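Local coordinates for protein ABC-type metal ion transport system, periplasmic component (Vibrio vulnificus, PDB 3K2D) that binds methionine and is a Toll-like receptor 2-activating lipoprotein, probably serving as the substrate-binding component of an ABC-type uptake system, at residues A101-N112 against P149-A159. The protein carries 4 engineered substitutions. Sequence-based numbering, arbitrary orientation.
Sequences ALADGVRIAVPN and PKNITIMELDA. Engineered in segment 101-112: Ala-101 (natural residue Glu). Engineered in segment 149-159: Met-155 (natural residue Val).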
loop_
_atom_site.group_PDB
_atom_site.type_symbol
_atom_site.label_atom_id
_atom_site.label_comp_id
_atom_site.label_asym_id
_atom_site.label_seq_id
_atom_site.Cartn_x
_atom_site.Cartn_y
_atom_site.Cartn_z
ATOM N N ALA A 101 6.253 26.683 7.648
ATOM C CA ALA A 101 5.846 27.161 8.966
ATOM C C ALA A 101 5.661 25.984 9.911
ATOM O O ALA A 101 4.883 26.024 10.862
ATOM C CB ALA A 101 4.559 27.986 8.883
ATOM N N LEU A 102 6.384 24.918 9.612
ATOM C CA LEU A 102 6.383 23.732 10.438
ATOM C C LEU A 102 7.492 24.131 11.405
ATOM O O LEU A 102 8.561 24.580 10.984
ATOM C CB LEU A 102 6.792 22.527 9.591
ATOM C CG LEU A 102 6.509 21.086 9.999
ATOM C CD1 LEU A 102 5.171 20.974 10.702
ATOM C CD2 LEU A 102 6.513 20.230 8.734
ATOM N N ALA A 103 7.232 24.019 12.696
ATOM C CA ALA A 103 8.239 24.395 13.667
ATOM C C ALA A 103 9.525 23.601 13.470
ATOM O O ALA A 103 9.516 22.476 12.968
ATOM C CB ALA A 103 7.707 24.190 15.083
ATOM N N ASP A 104 10.635 24.212 13.862
ATOM C CA ASP A 104 11.931 23.576 13.766
ATOM C C ASP A 104 12.039 22.455 14.786
ATOM O O ASP A 104 11.474 22.537 15.877
ATOM C CB ASP A 104 13.028 24.604 14.013
ATOM C CG ASP A 104 13.382 25.373 12.771
ATOM O OD1 ASP A 104 12.506 25.508 11.889
ATOM O OD2 ASP A 104 14.530 25.849 12.676
ATOM N N GLY A 105 12.761 21.403 14.418
ATOM C CA GLY A 105 12.950 20.286 15.318
ATOM C C GLY A 105 11.747 19.388 15.494
ATOM O O GLY A 105 11.691 18.628 16.458
ATOM N N VAL A 106 10.777 19.450 14.587
ATOM C CA VAL A 106 9.605 18.588 14.733
ATOM C C VAL A 106 9.932 17.149 14.368
ATOM O O VAL A 106 10.947 16.853 13.724
ATOM C CB VAL A 106 8.407 19.033 13.845
ATOM C CG1 VAL A 106 7.883 20.380 14.298
ATOM C CG2 VAL A 106 8.828 19.079 12.386
ATOM N N ARG A 107 9.039 16.262 14.789
ATOM C CA ARG A 107 9.149 14.834 14.541
ATOM C C ARG A 107 8.202 14.503 13.389
ATOM O O ARG A 107 7.058 14.939 13.378
ATOM C CB ARG A 107 8.740 14.060 15.803
ATOM C CG ARG A 107 9.823 13.169 16.402
ATOM C CD ARG A 107 9.931 13.327 17.929
ATOM N NE ARG A 107 8.688 13.012 18.628
ATOM C CZ ARG A 107 8.313 11.789 19.000
ATOM N NH1 ARG A 107 9.090 10.742 18.752
ATOM N NH2 ARG A 107 7.144 11.610 19.606
ATOM N N ILE A 108 8.695 13.755 12.411
ATOM C CA ILE A 108 7.877 13.339 11.275
ATOM C C ILE A 108 7.915 11.818 11.208
ATOM O O ILE A 108 8.982 11.218 11.053
ATOM C CB ILE A 108 8.403 13.930 9.935
ATOM C CG1 ILE A 108 8.154 15.441 9.904
ATOM C CG2 ILE A 108 7.730 13.242 8.762
ATOM C CD1 ILE A 108 8.503 16.108 8.596
ATOM N N ALA A 109 6.750 11.196 11.334
ATOM C CA ALA A 109 6.664 9.740 11.295
ATOM C C ALA A 109 6.492 9.206 9.866
ATOM O O ALA A 109 5.760 9.786 9.061
ATOM C CB ALA A 109 5.517 9.268 12.176
ATOM N N VAL A 110 7.177 8.100 9.570
ATOM C CA VAL A 110 7.130 7.448 8.255
ATOM C C VAL A 110 7.194 5.924 8.431
ATOM O O VAL A 110 7.581 5.425 9.486
ATOM C CB VAL A 110 8.341 7.867 7.354
ATOM C CG1 VAL A 110 8.472 9.382 7.305
ATOM C CG2 VAL A 110 9.630 7.249 7.878
ATOM N N PRO A 111 6.785 5.163 7.403
ATOM C CA PRO A 111 6.840 3.702 7.520
ATOM C C PRO A 111 8.295 3.235 7.551
ATOM O O PRO A 111 9.183 3.944 7.081
ATOM C CB PRO A 111 6.078 3.223 6.292
ATOM C CG PRO A 111 6.184 4.369 5.339
ATOM C CD PRO A 111 6.021 5.565 6.214
ATOM N N ASN A 112 8.540 2.052 8.110
ATOM C CA ASN A 112 9.907 1.560 8.226
ATOM C C ASN A 112 10.375 0.483 7.255
ATOM O O ASN A 112 11.569 0.188 7.204
ATOM C CB ASN A 112 10.184 1.098 9.658
ATOM C CG ASN A 112 9.218 0.043 10.128
ATOM O OD1 ASN A 112 8.431 -0.490 9.352
ATOM N ND2 ASN A 112 9.280 -0.273 11.415
ATOM N N PRO A 149 17.167 21.526 6.808
ATOM C CA PRO A 149 16.971 22.902 7.283
ATOM C C PRO A 149 16.151 23.108 8.568
ATOM O O PRO A 149 16.535 23.905 9.417
ATOM C CB PRO A 149 16.349 23.595 6.070
ATOM C CG PRO A 149 15.614 22.477 5.396
ATOM C CD PRO A 149 16.625 21.371 5.447
ATOM N N LYS A 150 15.036 22.401 8.716
ATOM C CA LYS A 150 14.199 22.551 9.911
ATOM C C LYS A 150 14.596 21.634 11.069
ATOM O O LYS A 150 13.896 21.551 12.077
ATOM C CB LYS A 150 12.722 22.328 9.558
ATOM C CG LYS A 150 12.098 23.477 8.775
ATOM C CD LYS A 150 10.642 23.206 8.410
ATOM C CE LYS A 150 9.978 24.459 7.830
ATOM N NZ LYS A 150 10.012 25.620 8.791
ATOM N N ASN A 151 15.731 20.961 10.922
ATOM C CA ASN A 151 16.230 20.050 11.945
ATOM C C ASN A 151 15.182 19.003 12.310
ATOM O O ASN A 151 14.914 18.751 13.484
ATOM C CB ASN A 151 16.640 20.823 13.203
ATOM C CG ASN A 151 17.618 21.952 12.910
ATOM O OD1 ASN A 151 18.502 21.828 12.053
ATOM N ND2 ASN A 151 17.468 23.064 13.636
ATOM N N ILE A 152 14.594 18.386 11.297
ATOM C CA ILE A 152 13.575 17.378 11.522
ATOM C C ILE A 152 14.160 16.049 12.007
ATOM O O ILE A 152 15.318 15.722 11.739
ATOM C CB ILE A 152 12.775 17.107 10.223
ATOM C CG1 ILE A 152 12.209 18.413 9.672
ATOM C CG2 ILE A 152 11.630 16.155 10.505
ATOM C CD1 ILE A 152 11.428 18.247 8.374
ATOM N N THR A 153 13.355 15.295 12.743
ATOM C CA THR A 153 13.773 13.983 13.202
ATOM C C THR A 153 12.803 13.002 12.572
ATOM O O THR A 153 11.605 13.061 12.817
ATOM C CB THR A 153 13.709 13.840 14.730
ATOM O OG1 THR A 153 14.827 14.514 15.325
ATOM C CG2 THR A 153 13.754 12.375 15.119
ATOM N N ILE A 154 13.327 12.120 11.735
ATOM C CA ILE A 154 12.506 11.126 11.063
ATOM C C ILE A 154 12.265 9.937 11.974
ATOM O O ILE A 154 13.208 9.248 12.365
ATOM C CB ILE A 154 13.188 10.607 9.774
ATOM C CG1 ILE A 154 13.500 11.768 8.835
ATOM C CG2 ILE A 154 12.292 9.613 9.079
ATOM C CD1 ILE A 154 12.282 12.540 8.417
ATOM N N MET A 155 11.001 9.706 12.314
ATOM C CA MET A 155 10.628 8.576 13.155
ATOM C C MET A 155 10.111 7.466 12.248
ATOM O O MET A 155 9.102 7.624 11.563
ATOM C CB MET A 155 9.543 8.984 14.159
ATOM C CG MET A 155 9.980 10.035 15.200
ATOM S SD MET A 155 11.298 9.524 16.318
ATOM C CE MET A 155 10.452 8.357 17.241
ATOM N N GLU A 156 10.821 6.347 12.221
ATOM C CA GLU A 156 10.424 5.216 11.394
ATOM C C GLU A 156 9.604 4.256 12.245
ATOM O O GLU A 156 10.060 3.793 13.290
ATOM C CB GLU A 156 11.672 4.522 10.840
ATOM C CG GLU A 156 12.432 5.356 9.812
ATOM C CD GLU A 156 13.853 4.866 9.568
ATOM O OE1 GLU A 156 14.060 3.636 9.453
ATOM O OE2 GLU A 156 14.766 5.718 9.475
ATOM N N LEU A 157 8.387 3.967 11.794
ATOM C CA LEU A 157 7.475 3.078 12.517
ATOM C C LEU A 157 6.852 2.043 11.581
ATOM O O LEU A 157 6.869 2.198 10.362
ATOM C CB LEU A 157 6.338 3.897 13.149
ATOM C CG LEU A 157 6.698 5.169 13.914
ATOM C CD1 LEU A 157 5.443 5.939 14.221
ATOM C CD2 LEU A 157 7.418 4.823 15.187
ATOM N N ASP A 158 6.289 0.992 12.164
ATOM C CA ASP A 158 5.625 -0.035 11.383
ATOM C C ASP A 158 4.396 0.608 10.755
ATOM O O ASP A 158 3.637 1.302 11.432
ATOM C CB ASP A 158 5.204 -1.204 12.277
ATOM C CG ASP A 158 4.389 -2.245 11.523
ATOM O OD1 ASP A 158 3.209 -1.973 11.190
ATOM O OD2 ASP A 158 4.938 -3.336 11.252
ATOM N N ALA A 159 4.205 0.367 9.463
ATOM C CA ALA A 159 3.081 0.935 8.723
ATOM C C ALA A 159 1.740 0.924 9.465
ATOM O O ALA A 159 1.012 1.913 9.440
ATOM C CB ALA A 159 2.942 0.237 7.372
HETATM O O HOH W 1 6.434 -0.635 7.710
#
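Ile-108 and Ile-152 pack together on one face of a parallel strand pair, CD1 of Ile-108 lying 3.6 Å from CD1 of Ile-152. In both, chi1 (-70° and -54°) sets CG1 anti to the carbonyl carbon and a near-trans chi2 carries CD1 outward, so that the two methyls meet. Farther along this face, Val-110 CG2 meets Ile-154 CG2 at 3.8 Å, and helix 114-126 covers Ile-154 and Glu-156.

Backbone bonds define the pairing of 107-111 with 153-157: the amides of Ile-108 and Val-110 donate to the carbonyls of Thr-153 and Met-155, while those of Met-155 and Leu-157 donate to Ile-108 and Val-110.

On the other face, the buried end holds Ala-109, whose CB touches Leu-157 CD1 at 3.9 Å beneath helix 162-165. Toward the open end, the engineered Met-155, bent at chi2 and chi3, crosses the side chain of partly exposed Arg-107 at a slant, its methyl at the guanidinium edge; NH2 of Arg-107 makes a weak hydrogen bond to the backbone O of Asp-168.

The turn 103-106 is the solvent-exposed end, yet bonded: Gly-105 N donates almost straight to Lys-150 O (2.6 Å). Lys-150 reaches back through an extended chain that bends at chi4 (-59°), giving NZ a 2.8 Å bond to Leu-102 O in the carbonyl plane; only its long salt bridge to Asp-104 OD1, 4.0 Å from NZ, is loose.

At the opposite end, a water donates to Asn-112 OD1 and accepts from Ala-159 N, bridging the strand exits. These lie near the bound methionine, the side chain of Ala-159 being about 8 Å from it; Pro-111 touches pocket residue Asn-116, and Ala-159 touches Asn-175. Such a parallel edge pair, ending at the ligand cleft, is characteristic of an alpha/beta lobe of a periplasmic binding protein.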